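Local structure of tRNA (adenine(58)-N(1))-methyltransferase catalytic subunit TRM61 C-terminal domain-containing protein (Thermoplasma acidophilum, 1YB2) at residues D113-G118 with T137-E142; S169-F174 with Q195-M200; I128-N133 with E157-G162; P188-H193 with A207-P212; V117-G122 with K149-N154. The protein probably transfers methyl groups from S-adenosyl-L-methionine to adenine in tRNA. All coordinates share one frame; numbering follows the deposited sequence.

Contact 1 of 5, residues D113-G118 with T137-E142; sequences DILEVG and TLTVVE
L115 and T139 mark the middle of a parallel strand pair, 113-117 beside 137-141. With helix 123-132 between them in the chain, the two strands form a beta-alpha-beta unit of the Rossmann-like methyltransferase fold. The strand axes diverge by only 19°.

Five backbone hydrogen bonds tie the strands together. T137 O, I114 O, T139 O, E116 O and V141 O accept in turn from I114 N, T139 N, E116 N, V141 N and G118 N. The shortest is E116 N to T139 O, 2.7 Å. The inner carbonyls also meet a CA-H of the other strand, as E116 O does with V140 CA, 3.3 Å.

Apolar side chains meet on both faces. On the face with L115 and V141, L115 CD1 lies 3.7 Å from V141 CG2. On the opposite face I114 CG2 meets L138 CD1 more loosely. There the extended chain of E116 runs alongside V140, and its OE1 is held by S125 on helix 123-132.

At the C-terminal ends G118 CA comes within 3.5 Å of E142 OE1. This glutamate is predicted to bind S-adenosyl-L-methionine; its OE1 accepts from V119 N and its OE2 from D144 N. At the start of the strands the contact is polar. T137 OG1 donates to D113 OD1 over a short 2.5 Å. The hydroxyl comes from above the carboxylate plane, and chi1 of 59° places it there. A water bridges T137 OG1 and T139 OG1, and donates to I114 O at 2.9 Å.

Contact 2 of 5, residues S169-F174 with Q195-M200; sequences SDIADF and QKIASM
K196 O accepts a short hydrogen bond of 2.6 Å from S199 OG, while the side chain of the same lysine reaches across to the 169-174 loop. K196 sits on helix 194-199. Its CG is anti to the backbone N and lies 3.7 Å from I171 O. The chain then bends at chi2 (61°). NZ arrives near F174 O, but that oxygen is crowded in the model, and the bond to it is less certain.

Beside the lysine lies an apolar seam. M200, modelled as selenomethionine, points its terminal methyl at the loop. M200 CE is only 3.2 Å from I171 CD1, tighter than usual for two carbons. The same methyl touches the edge of the F174 ring, 3.7 Å from CD2. The selenium also lies at the ring edge, 4.9 Å from the centroid and 74° off the normal, a Met-aromatic contact. I171 CG1 meets I197 CG1 at 4.2 Å. L115 and Y180, on the central sheet of the Rossmann-like fold, pack against both F174 and M200.

The loop is shaped by D170, a predicted S-adenosyl-L-methionine ligand. Its OD2 accepts from A172 N at 2.8 Å through the anti lone pair, closing an Asx turn. H193 packs on D170, I171 and A172.

The chemistry is divided. I171, F174, I197 and M200 bury methyl and aromatic groups on the inner side. The charged lysine end stays at the margin, where its bond to the loop remains uncertain.

Contact 3 of 5, residues I128-N133 with E157-G162; sequences ILYALN and EFYDIG
L129 on helix 123-132 faces Y159 in the loop after helix 145-156, and their CA atoms, 7.5 Å apart, are the nearest pair of the two backbones. The contact joins two neighbouring helical connections on one side of the Rossmann-like sheet. It lies away from the predicted cofactor site.

L129 points toward the loop. Its CB sits over one face of the Y159 ring, 4.2 Å from the centroid and 24° off the normal, a CH-pi contact. The placement is toward the rim of the ring, nearest CD1. The leucine crosses the tyrosine at a slant, with L129 CD1 3.9 Å from Y159 CB. The same methyl reaches I161 CG2 at 4.0 Å.

Y159 crosses Y130 at about a right angle. With chi1 near -64°, its ring runs toward the helix, and its OH finds a hydrogen-bond partner in S126 OG one turn earlier. This fixes the polar end beside CB of Y130.

The second subunit covers part of this surface. F78 of that subunit meets the Y159 ring with planes at about 90°, and R109 of that subunit makes a cation-pi contact with Y130. Within the contact itself, Y130 CB lies 3.7 Å from Y159 OH.

Contact 4 of 5, residues P188-H193 with A207-P212; sequences PDPWNH and ATFYLP
P190 is the centre of the first shell and points toward strand 205-211. P190 CB lies 3.6 Å from F209 CD2, approaching the ring obliquely. The next two atoms of the proline ring meet L211. P190 CD is 3.9 Å from L211 CD1, and P190 CG lies near both leucine methyls. The proline ring and the leucine run antiparallel alongside each other. W191 adds a looser touch, with CZ3 4.2 Å from L211 CD1.

These groups are placed by the turn that carries them. A short 3-10 turn starts at P190. It lies in the crossover of a beta-alpha-beta unit, in which helix 194-199 links the parallel neighbours 180-185 and 205-211. H193 N donates to P190 O at 2.8 Å, and N192 N donates to D189 O. The N192 amide is also tied down: ND2 donates to D189 OD2 at 2.9 Å, with the acceptor almost in the amide plane. The aspartate therefore holds N192 by both its backbone and its side chain. W191, with chi1 near 50°, folds its ring back over D189 CA, which lies 3.7 Å above one face.

Farther out, helix 214-223 closes over the group. T220 packs on P190, W191 and L211, and K219 makes a cation-pi contact with W191. H193 stands at the N-cap of helix 194-199 and packs on I187.

Across the two segments the contact is essentially apolar. Shape and burial hold the loop to the strand, while the directional bonds lie within the loop and fix its own form.

Contact 5 of 5, residues V117-G122 with K149-N154; sequences VGVGSG and KKAMDN
V119 has chi1 near 75°, which turns both its methyls toward A151 on helix 145-156. CG2, anti to the backbone N, lies 3.7 Å from A151 CB, and CG1 is only slightly farther. M152, modelled as selenomethionine, starts away from the loop. Bends at chi2 (-56°) and chi3 bring its methyl back, and M152 CE ends 3.8 Å from V119 CG2.

The loop is the glycine-rich turn after the first strand of the methyltransferase fold, the region that meets the cofactor in this family. V119 to G122 form a type II' turn, with G120 at a positive phi. G122, at the N-cap of helix 123-132, comes very near the other helix: its CA is 4.6 Å from A151 CA and 4.0 Å from A151 CB. Having no side chain, G122 lets the two backbones come this close.

A water donates to G120 O at 2.6 Å and weakly accepts from K150 NZ. E142 OE1, of a predicted cofactor ligand, accepts from V119 N. I87 of the second subunit packs on S121.

Small residues and methyls therefore allow backbone and helix to pack closely. A water adds a polar link between loop and helix, weak on the K150 side.

All five contacts belong to the Rossmann-like methyltransferase domain. Contact 1 is its sheet core, and contacts 3 and 5 lie beside it, with centres 13 Å and 11 Å away. Contact 5 shares V117 and G118 with contact 1. Contact 3 pairs helix 123-132 with the loop after helix 145-156; contact 5 pairs helix 145-156 with the loop before helix 123-132. Both touch the second subunit. Contacts 2 and 4 come later in the chain, their segments alternating and their centres 12 Å apart. The predicted cofactor ligands E142 and D170 lie in contacts 1 and 2, and D186 lies near contacts 1, 4 and 5. Contacts 1, 2, 4 and 5 thus appear to frame the predicted cofactor site, and contact 3 lies away from it.

Contact 1 of 5, residues D113-G118 with T137-E142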
# COMPACT_ATOMS: atom_id res chain seq x y z
N ASP A 113 4.30 15.88 4.22
CA ASP A 113 3.44 16.33 5.31
C ASP A 113 2.00 15.88 5.02
O ASP A 113 1.35 16.39 4.10
CB ASP A 113 3.52 17.84 5.50
CG ASP A 113 4.92 18.30 5.90
OD1 ASP A 113 5.57 17.64 6.75
OD2 ASP A 113 5.37 19.32 5.36
N ILE A 114 1.53 14.94 5.82
CA ILE A 114 0.26 14.26 5.59
C ILE A 114 -0.77 14.69 6.61
O ILE A 114 -0.47 14.82 7.82
CB ILE A 114 0.47 12.72 5.59
CG1 ILE A 114 1.45 12.35 4.46
CG2 ILE A 114 -0.89 11.96 5.48
CD1 ILE A 114 1.76 10.87 4.36
N LEU A 115 -1.98 14.92 6.13
CA LEU A 115 -3.12 15.24 6.98
C LEU A 115 -4.05 14.03 6.99
O LEU A 115 -4.45 13.54 5.94
CB LEU A 115 -3.87 16.48 6.45
CG LEU A 115 -5.13 16.87 7.24
CD1 LEU A 115 -4.73 17.29 8.65
CD2 LEU A 115 -5.88 18.00 6.55
N GLU A 116 -4.37 13.53 8.19
CA GLU A 116 -5.32 12.45 8.34
C GLU A 116 -6.53 12.95 9.13
O GLU A 116 -6.41 13.33 10.31
CB GLU A 116 -4.63 11.26 9.03
CG GLU A 116 -5.50 10.06 9.26
CD GLU A 116 -4.74 8.91 9.94
OE1 GLU A 116 -3.67 9.14 10.55
OE2 GLU A 116 -5.24 7.76 9.87
N VAL A 117 -7.69 12.93 8.49
CA VAL A 117 -8.95 13.39 9.06
C VAL A 117 -9.78 12.15 9.42
O VAL A 117 -10.26 11.43 8.53
CB VAL A 117 -9.70 14.33 8.09
CG1 VAL A 117 -10.94 14.90 8.72
CG2 VAL A 117 -8.76 15.47 7.62
N GLY A 118 -9.90 11.89 10.71
CA GLY A 118 -10.52 10.66 11.21
C GLY A 118 -9.45 9.61 11.40
O GLY A 118 -8.78 9.21 10.45
N THR A 137 5.92 14.49 8.38
CA THR A 137 5.07 14.67 9.54
C THR A 137 3.68 14.13 9.26
O THR A 137 3.23 14.07 8.10
CB THR A 137 4.92 16.19 9.93
OG1 THR A 137 4.37 16.91 8.82
CG2 THR A 137 6.26 16.83 10.35
N LEU A 138 2.99 13.74 10.33
CA LEU A 138 1.60 13.34 10.27
C LEU A 138 0.81 14.24 11.21
O LEU A 138 1.19 14.43 12.38
CB LEU A 138 1.42 11.86 10.65
CG LEU A 138 0.01 11.36 10.91
CD1 LEU A 138 -0.88 11.44 9.64
CD2 LEU A 138 0.05 9.90 11.41
N THR A 139 -0.28 14.79 10.68
CA THR A 139 -1.24 15.56 11.45
C THR A 139 -2.58 14.86 11.48
O THR A 139 -3.18 14.59 10.43
CB THR A 139 -1.35 17.01 10.90
OG1 THR A 139 -0.04 17.61 10.90
CG2 THR A 139 -2.31 17.88 11.79
N VAL A 140 -3.06 14.57 12.67
CA VAL A 140 -4.29 13.81 12.85
C VAL A 140 -5.34 14.73 13.45
O VAL A 140 -5.13 15.33 14.52
CB VAL A 140 -4.07 12.58 13.77
CG1 VAL A 140 -5.37 11.83 14.01
CG2 VAL A 140 -3.02 11.65 13.16
N VAL A 141 -6.46 14.87 12.74
CA VAL A 141 -7.61 15.65 13.20
C VAL A 141 -8.71 14.64 13.52
O VAL A 141 -9.16 13.90 12.63
CB VAL A 141 -8.13 16.62 12.09
CG1 VAL A 141 -9.33 17.46 12.58
CG2 VAL A 141 -7.01 17.53 11.60
N GLU A 142 -9.10 14.58 14.79
CA GLU A 142 -10.09 13.60 15.27
C GLU A 142 -11.07 14.24 16.26
O GLU A 142 -10.66 14.78 17.28
CB GLU A 142 -9.40 12.38 15.90
CG GLU A 142 -10.32 11.38 16.63
CD GLU A 142 -11.45 10.82 15.76
OE1 GLU A 142 -11.19 10.44 14.60
OE2 GLU A 142 -12.60 10.73 16.24
O HOH W 1 1.38 16.92 8.70

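Contact 2 of 5, residues S169-F174 with Q195-M200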
# COMPACT_ATOMS: atom_id res chain seq x y z
N SER A 169 -10.66 17.96 17.29
CA SER A 169 -11.65 18.90 16.80
C SER A 169 -12.33 18.29 15.59
O SER A 169 -11.85 17.31 15.01
CB SER A 169 -10.99 20.23 16.40
OG SER A 169 -10.14 20.07 15.28
N ASP A 170 -13.47 18.87 15.22
CA ASP A 170 -14.11 18.59 13.95
C ASP A 170 -13.30 19.30 12.89
O ASP A 170 -12.80 20.42 13.12
CB ASP A 170 -15.55 19.11 13.93
CG ASP A 170 -16.34 18.62 12.72
OD1 ASP A 170 -17.17 17.69 12.91
OD2 ASP A 170 -16.13 19.15 11.59
N ILE A 171 -13.18 18.67 11.72
CA ILE A 171 -12.46 19.25 10.59
C ILE A 171 -12.98 20.65 10.21
O ILE A 171 -12.20 21.51 9.79
CB ILE A 171 -12.40 18.26 9.35
CG1 ILE A 171 -11.51 18.82 8.24
CG2 ILE A 171 -13.79 17.94 8.82
CD1 ILE A 171 -10.04 18.92 8.62
N ALA A 172 -14.28 20.88 10.39
CA ALA A 172 -14.87 22.20 10.11
C ALA A 172 -14.19 23.32 10.91
O ALA A 172 -13.94 24.41 10.39
CB ALA A 172 -16.37 22.18 10.40
N ASP A 173 -13.89 23.02 12.17
CA ASP A 173 -13.29 23.98 13.09
C ASP A 173 -11.76 24.00 13.02
O ASP A 173 -11.13 24.92 13.53
CB ASP A 173 -13.73 23.69 14.52
CG ASP A 173 -15.24 23.63 14.65
OD1 ASP A 173 -15.92 24.52 14.09
OD2 ASP A 173 -15.74 22.69 15.31
N PHE A 174 -11.19 22.97 12.39
CA PHE A 174 -9.74 22.82 12.37
C PHE A 174 -9.08 23.94 11.60
O PHE A 174 -9.46 24.24 10.48
CB PHE A 174 -9.34 21.45 11.77
CG PHE A 174 -7.86 21.26 11.63
CD1 PHE A 174 -7.04 21.25 12.76
CD2 PHE A 174 -7.28 21.09 10.38
CE1 PHE A 174 -5.66 21.07 12.63
CE2 PHE A 174 -5.91 20.91 10.24
CZ PHE A 174 -5.10 20.90 11.36
N GLN A 195 -14.53 21.85 0.65
CA GLN A 195 -13.90 23.15 0.42
C GLN A 195 -12.82 23.45 1.48
O GLN A 195 -11.72 23.88 1.14
CB GLN A 195 -14.93 24.27 0.32
CG GLN A 195 -14.52 25.31 -0.71
CD GLN A 195 -15.64 25.69 -1.67
OE1 GLN A 195 -15.90 26.88 -1.90
NE2 GLN A 195 -16.31 24.69 -2.24
N LYS A 196 -13.15 23.17 2.74
CA LYS A 196 -12.19 23.21 3.83
C LYS A 196 -10.93 22.36 3.58
O LYS A 196 -9.80 22.86 3.69
CB LYS A 196 -12.85 22.80 5.14
CG LYS A 196 -11.90 22.73 6.34
CD LYS A 196 -11.28 24.09 6.60
CE LYS A 196 -10.97 24.27 8.07
NZ LYS A 196 -10.09 25.45 8.30
N ILE A 197 -11.13 21.08 3.27
CA ILE A 197 -10.04 20.14 2.98
C ILE A 197 -9.21 20.63 1.79
O ILE A 197 -7.97 20.68 1.85
CB ILE A 197 -10.57 18.67 2.76
CG1 ILE A 197 -11.10 18.07 4.08
CG2 ILE A 197 -9.44 17.74 2.22
CD1 ILE A 197 -11.90 16.76 3.88
N ALA A 198 -9.90 21.01 0.71
CA ALA A 198 -9.22 21.56 -0.47
C ALA A 198 -8.32 22.73 -0.13
O ALA A 198 -7.21 22.80 -0.64
CB ALA A 198 -10.23 21.96 -1.55
N SER A 199 -8.79 23.64 0.72
CA SER A 199 -8.01 24.83 1.09
C SER A 199 -6.68 24.53 1.77
O SER A 199 -5.79 25.39 1.84
CB SER A 199 -8.86 25.77 1.97
OG SER A 199 -8.94 25.27 3.30
N MSE A 200 -6.51 23.32 2.29
CA MSE A 200 -5.21 23.01 2.88
C MSE A 200 -4.36 21.98 2.12
O MSE A 200 -3.41 21.43 2.67
CB MSE A 200 -5.31 22.71 4.38
CG MSE A 200 -6.41 21.79 4.81
SE MSE A 200 -6.84 22.13 6.72
CE MSE A 200 -8.25 20.85 6.79

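Contact 3 of 5, residues I128-N133 with E157-G162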
# COMPACT_ATOMS: atom_id res chain seq x y z
N ILE A 128 1.24 4.97 7.69
CA ILE A 128 1.79 6.27 7.32
C ILE A 128 3.14 6.47 7.99
O ILE A 128 4.14 6.81 7.33
CB ILE A 128 0.81 7.42 7.67
CG1 ILE A 128 -0.45 7.36 6.78
CG2 ILE A 128 1.48 8.79 7.56
CD1 ILE A 128 -1.64 8.19 7.32
N LEU A 129 3.20 6.24 9.31
CA LEU A 129 4.46 6.44 10.04
C LEU A 129 5.57 5.50 9.59
O LEU A 129 6.73 5.90 9.52
CB LEU A 129 4.25 6.33 11.55
CG LEU A 129 3.45 7.43 12.25
CD1 LEU A 129 3.55 7.26 13.77
CD2 LEU A 129 3.90 8.83 11.86
N TYR A 130 5.21 4.26 9.27
CA TYR A 130 6.19 3.30 8.77
C TYR A 130 6.79 3.78 7.45
O TYR A 130 8.00 3.72 7.25
CB TYR A 130 5.55 1.91 8.61
CG TYR A 130 6.54 0.75 8.55
CD1 TYR A 130 7.18 0.29 9.70
CD2 TYR A 130 6.79 0.10 7.34
CE1 TYR A 130 8.06 -0.80 9.64
CE2 TYR A 130 7.67 -0.99 7.27
CZ TYR A 130 8.29 -1.43 8.42
OH TYR A 130 9.16 -2.50 8.34
N ALA A 131 5.94 4.28 6.56
CA ALA A 131 6.36 4.78 5.25
C ALA A 131 7.19 6.07 5.34
O ALA A 131 8.18 6.23 4.60
CB ALA A 131 5.14 4.98 4.34
N LEU A 132 6.80 6.97 6.25
CA LEU A 132 7.54 8.21 6.47
C LEU A 132 8.94 7.95 6.99
O LEU A 132 9.85 8.72 6.70
CB LEU A 132 6.79 9.14 7.43
CG LEU A 132 5.53 9.82 6.89
CD1 LEU A 132 4.90 10.65 8.04
CD2 LEU A 132 5.80 10.69 5.64
N ASN A 133 9.11 6.88 7.77
CA ASN A 133 10.44 6.45 8.23
C ASN A 133 11.17 7.57 9.00
O ASN A 133 12.37 7.77 8.85
CB ASN A 133 11.27 5.97 7.02
CG ASN A 133 12.46 5.12 7.43
OD1 ASN A 133 12.33 4.21 8.25
ND2 ASN A 133 13.64 5.41 6.86
N GLU A 157 3.24 2.68 21.22
CA GLU A 157 3.84 1.41 21.63
C GLU A 157 4.86 0.91 20.59
O GLU A 157 5.82 0.23 20.94
CB GLU A 157 2.75 0.37 21.87
CG GLU A 157 3.27 -0.96 22.43
CD GLU A 157 2.15 -1.93 22.85
OE1 GLU A 157 1.02 -1.81 22.33
OE2 GLU A 157 2.43 -2.81 23.70
N PHE A 158 4.67 1.27 19.33
CA PHE A 158 5.48 0.73 18.23
C PHE A 158 6.27 1.78 17.47
O PHE A 158 7.19 1.44 16.72
CB PHE A 158 4.58 -0.07 17.27
CG PHE A 158 3.93 -1.24 17.93
CD1 PHE A 158 2.57 -1.24 18.20
CD2 PHE A 158 4.70 -2.33 18.34
CE1 PHE A 158 1.97 -2.31 18.84
CE2 PHE A 158 4.11 -3.40 19.00
CZ PHE A 158 2.74 -3.39 19.24
N TYR A 159 5.92 3.05 17.65
CA TYR A 159 6.55 4.12 16.90
C TYR A 159 7.00 5.26 17.80
O TYR A 159 6.33 5.57 18.79
CB TYR A 159 5.55 4.71 15.91
CG TYR A 159 5.09 3.76 14.84
CD1 TYR A 159 5.84 3.57 13.68
CD2 TYR A 159 3.90 3.05 14.97
CE1 TYR A 159 5.42 2.70 12.68
CE2 TYR A 159 3.47 2.17 13.96
CZ TYR A 159 4.24 2.01 12.83
OH TYR A 159 3.83 1.17 11.81
N ASP A 160 8.09 5.91 17.42
CA ASP A 160 8.38 7.25 17.92
C ASP A 160 7.33 8.16 17.28
O ASP A 160 7.22 8.19 16.06
CB ASP A 160 9.78 7.69 17.51
CG ASP A 160 10.10 9.12 17.96
OD1 ASP A 160 10.57 9.29 19.11
OD2 ASP A 160 9.91 10.07 17.18
N ILE A 161 6.56 8.87 18.09
CA ILE A 161 5.50 9.72 17.52
C ILE A 161 5.86 11.21 17.58
O ILE A 161 4.99 12.09 17.58
CB ILE A 161 4.11 9.40 18.12
CG1 ILE A 161 4.13 9.53 19.65
CG2 ILE A 161 3.64 7.99 17.68
CD1 ILE A 161 2.75 9.52 20.25
N GLY A 162 7.17 11.47 17.61
CA GLY A 162 7.69 12.83 17.67
C GLY A 162 7.37 13.66 16.44
O GLY A 162 7.38 14.88 16.52

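Contact 4 of 5, residues P188-H193 with A207-P212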
# COMPACT_ATOMS: atom_id res chain seq x y z
N PRO A 188 -17.62 10.53 8.41
CA PRO A 188 -18.99 10.26 7.98
C PRO A 188 -19.41 11.09 6.77
O PRO A 188 -19.94 10.54 5.79
CB PRO A 188 -19.84 10.69 9.19
CG PRO A 188 -18.94 10.61 10.33
CD PRO A 188 -17.57 10.92 9.83
N ASP A 189 -19.19 12.40 6.82
CA ASP A 189 -19.76 13.31 5.82
C ASP A 189 -18.72 14.19 5.13
O ASP A 189 -18.72 15.42 5.31
CB ASP A 189 -20.87 14.16 6.46
CG ASP A 189 -20.37 15.04 7.59
OD1 ASP A 189 -19.32 14.71 8.20
OD2 ASP A 189 -21.02 16.08 7.87
N PRO A 190 -17.82 13.58 4.32
CA PRO A 190 -16.80 14.42 3.69
C PRO A 190 -17.35 15.49 2.72
O PRO A 190 -16.72 16.54 2.57
CB PRO A 190 -15.89 13.42 2.98
CG PRO A 190 -16.73 12.20 2.78
CD PRO A 190 -17.65 12.15 3.98
N TRP A 191 -18.50 15.23 2.09
CA TRP A 191 -19.13 16.22 1.19
C TRP A 191 -19.34 17.58 1.87
O TRP A 191 -19.40 18.61 1.20
CB TRP A 191 -20.44 15.69 0.56
CG TRP A 191 -21.38 15.11 1.58
CD1 TRP A 191 -22.34 15.77 2.28
CD2 TRP A 191 -21.40 13.75 2.07
NE1 TRP A 191 -22.99 14.91 3.16
CE2 TRP A 191 -22.42 13.67 3.05
CE3 TRP A 191 -20.67 12.60 1.75
CZ2 TRP A 191 -22.72 12.48 3.71
CZ3 TRP A 191 -20.97 11.42 2.42
CH2 TRP A 191 -21.99 11.37 3.39
N ASN A 192 -19.42 17.61 3.19
CA ASN A 192 -19.65 18.86 3.91
C ASN A 192 -18.36 19.60 4.23
O ASN A 192 -18.40 20.71 4.78
CB ASN A 192 -20.43 18.61 5.21
CG ASN A 192 -21.90 18.32 4.96
OD1 ASN A 192 -22.52 18.92 4.08
ND2 ASN A 192 -22.45 17.40 5.73
N HIS A 193 -17.22 18.99 3.88
CA HIS A 193 -15.91 19.53 4.25
C HIS A 193 -14.90 19.58 3.11
O HIS A 193 -13.71 19.82 3.33
CB HIS A 193 -15.34 18.74 5.43
CG HIS A 193 -16.32 18.61 6.56
ND1 HIS A 193 -16.74 19.70 7.30
CD2 HIS A 193 -16.98 17.54 7.05
CE1 HIS A 193 -17.62 19.29 8.20
NE2 HIS A 193 -17.78 17.99 8.07
N ALA A 207 -6.14 13.63 -2.48
CA ALA A 207 -6.93 13.32 -1.30
C ALA A 207 -7.57 11.97 -1.51
O ALA A 207 -8.07 11.66 -2.61
CB ALA A 207 -8.01 14.38 -1.06
N THR A 208 -7.56 11.16 -0.47
CA THR A 208 -8.16 9.83 -0.51
C THR A 208 -9.30 9.82 0.49
O THR A 208 -9.08 10.14 1.67
CB THR A 208 -7.13 8.72 -0.14
OG1 THR A 208 -6.05 8.75 -1.09
CG2 THR A 208 -7.77 7.36 -0.19
N PHE A 209 -10.51 9.44 0.04
CA PHE A 209 -11.69 9.42 0.90
C PHE A 209 -12.18 7.99 1.04
O PHE A 209 -12.38 7.33 0.02
CB PHE A 209 -12.84 10.24 0.29
CG PHE A 209 -12.54 11.69 0.12
CD1 PHE A 209 -11.94 12.16 -1.05
CD2 PHE A 209 -12.88 12.59 1.12
CE1 PHE A 209 -11.67 13.53 -1.21
CE2 PHE A 209 -12.61 13.96 0.97
CZ PHE A 209 -11.98 14.42 -0.19
N TYR A 210 -12.38 7.53 2.28
CA TYR A 210 -12.90 6.18 2.55
C TYR A 210 -14.35 6.31 2.98
O TYR A 210 -14.63 7.06 3.91
CB TYR A 210 -12.10 5.49 3.67
CG TYR A 210 -10.78 4.95 3.22
CD1 TYR A 210 -9.65 5.78 3.16
CD2 TYR A 210 -10.64 3.61 2.85
CE1 TYR A 210 -8.40 5.28 2.74
CE2 TYR A 210 -9.38 3.10 2.42
CZ TYR A 210 -8.28 3.95 2.37
OH TYR A 210 -7.05 3.47 1.95
N LEU A 211 -15.26 5.62 2.28
CA LEU A 211 -16.69 5.63 2.59
C LEU A 211 -17.19 4.17 2.73
O LEU A 211 -16.63 3.27 2.10
CB LEU A 211 -17.50 6.36 1.50
CG LEU A 211 -17.55 7.90 1.44
CD1 LEU A 211 -18.00 8.49 2.77
CD2 LEU A 211 -16.21 8.52 0.98
N PRO A 212 -18.19 3.94 3.58
CA PRO A 212 -18.60 2.55 3.80
C PRO A 212 -19.61 2.02 2.78
O PRO A 212 -19.81 0.82 2.70
CB PRO A 212 -19.23 2.60 5.19
CG PRO A 212 -19.88 3.93 5.25
CD PRO A 212 -18.97 4.86 4.43

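Contact 5 of 5, residues V117-G122 with K149-N154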
# COMPACT_ATOMS: atom_id res chain seq x y z
N VAL A 117 -7.69 12.93 8.49
CA VAL A 117 -8.95 13.39 9.06
C VAL A 117 -9.78 12.15 9.42
O VAL A 117 -10.26 11.43 8.53
CB VAL A 117 -9.70 14.33 8.09
CG1 VAL A 117 -10.94 14.90 8.72
CG2 VAL A 117 -8.76 15.47 7.62
N GLY A 118 -9.90 11.89 10.71
CA GLY A 118 -10.52 10.66 11.21
C GLY A 118 -9.45 9.61 11.40
O GLY A 118 -8.78 9.21 10.45
N VAL A 119 -9.26 9.17 12.64
CA VAL A 119 -8.15 8.30 12.96
C VAL A 119 -8.49 6.79 12.99
O VAL A 119 -7.63 5.96 12.71
CB VAL A 119 -7.45 8.76 14.28
CG1 VAL A 119 -8.28 8.39 15.49
CG2 VAL A 119 -6.04 8.20 14.37
N GLY A 120 -9.74 6.44 13.30
CA GLY A 120 -10.11 5.02 13.52
C GLY A 120 -9.30 4.39 14.64
O GLY A 120 -9.17 4.97 15.72
N SER A 121 -8.73 3.21 14.37
CA SER A 121 -7.93 2.47 15.35
C SER A 121 -6.48 2.96 15.39
O SER A 121 -5.71 2.61 16.30
CB SER A 121 -7.93 0.99 14.99
OG SER A 121 -7.40 0.82 13.67
N GLY A 122 -6.10 3.74 14.39
CA GLY A 122 -4.71 4.16 14.29
C GLY A 122 -3.99 3.28 13.29
O GLY A 122 -2.81 3.45 13.07
N LYS A 149 -7.13 9.44 21.84
CA LYS A 149 -6.22 8.95 22.87
C LYS A 149 -5.86 7.47 22.66
O LYS A 149 -4.68 7.11 22.71
CB LYS A 149 -6.81 9.18 24.27
CG LYS A 149 -6.05 8.47 25.36
CD LYS A 149 -6.49 8.91 26.75
CE LYS A 149 -5.81 8.06 27.81
NZ LYS A 149 -4.33 7.92 27.59
N LYS A 150 -6.87 6.64 22.43
CA LYS A 150 -6.67 5.21 22.17
C LYS A 150 -5.71 4.96 21.00
O LYS A 150 -4.79 4.14 21.11
CB LYS A 150 -8.01 4.52 21.88
CG LYS A 150 -8.89 4.26 23.11
CD LYS A 150 -9.79 3.01 22.90
CE LYS A 150 -11.06 3.29 22.08
NZ LYS A 150 -10.86 3.12 20.60
N ALA A 151 -5.92 5.68 19.90
CA ALA A 151 -5.11 5.52 18.70
C ALA A 151 -3.68 5.92 18.98
O ALA A 151 -2.75 5.21 18.60
CB ALA A 151 -5.67 6.33 17.56
N MSE A 152 -3.49 7.06 19.63
CA MSE A 152 -2.15 7.57 19.89
C MSE A 152 -1.40 6.68 20.88
O MSE A 152 -0.21 6.45 20.71
CB MSE A 152 -2.18 9.02 20.36
CG MSE A 152 -2.69 10.02 19.32
SE MSE A 152 -1.68 9.99 17.62
CE MSE A 152 -3.04 9.28 16.39
N ASP A 153 -2.11 6.19 21.90
CA ASP A 153 -1.54 5.23 22.85
C ASP A 153 -1.05 3.97 22.12
O ASP A 153 0.06 3.50 22.36
CB ASP A 153 -2.58 4.84 23.92
CG ASP A 153 -2.83 5.95 24.95
OD1 ASP A 153 -2.19 7.03 24.92
OD2 ASP A 153 -3.71 5.75 25.82
N ASN A 154 -1.89 3.42 21.25
CA ASN A 154 -1.53 2.26 20.43
C ASN A 154 -0.32 2.51 19.55
O ASN A 154 0.59 1.69 19.49
CB ASN A 154 -2.73 1.80 19.57
CG ASN A 154 -3.76 1.03 20.39
OD1 ASN A 154 -3.41 0.35 21.35
ND2 ASN A 154 -5.02 1.12 20.00
O HOH W 2 -8.98 4.73 18.27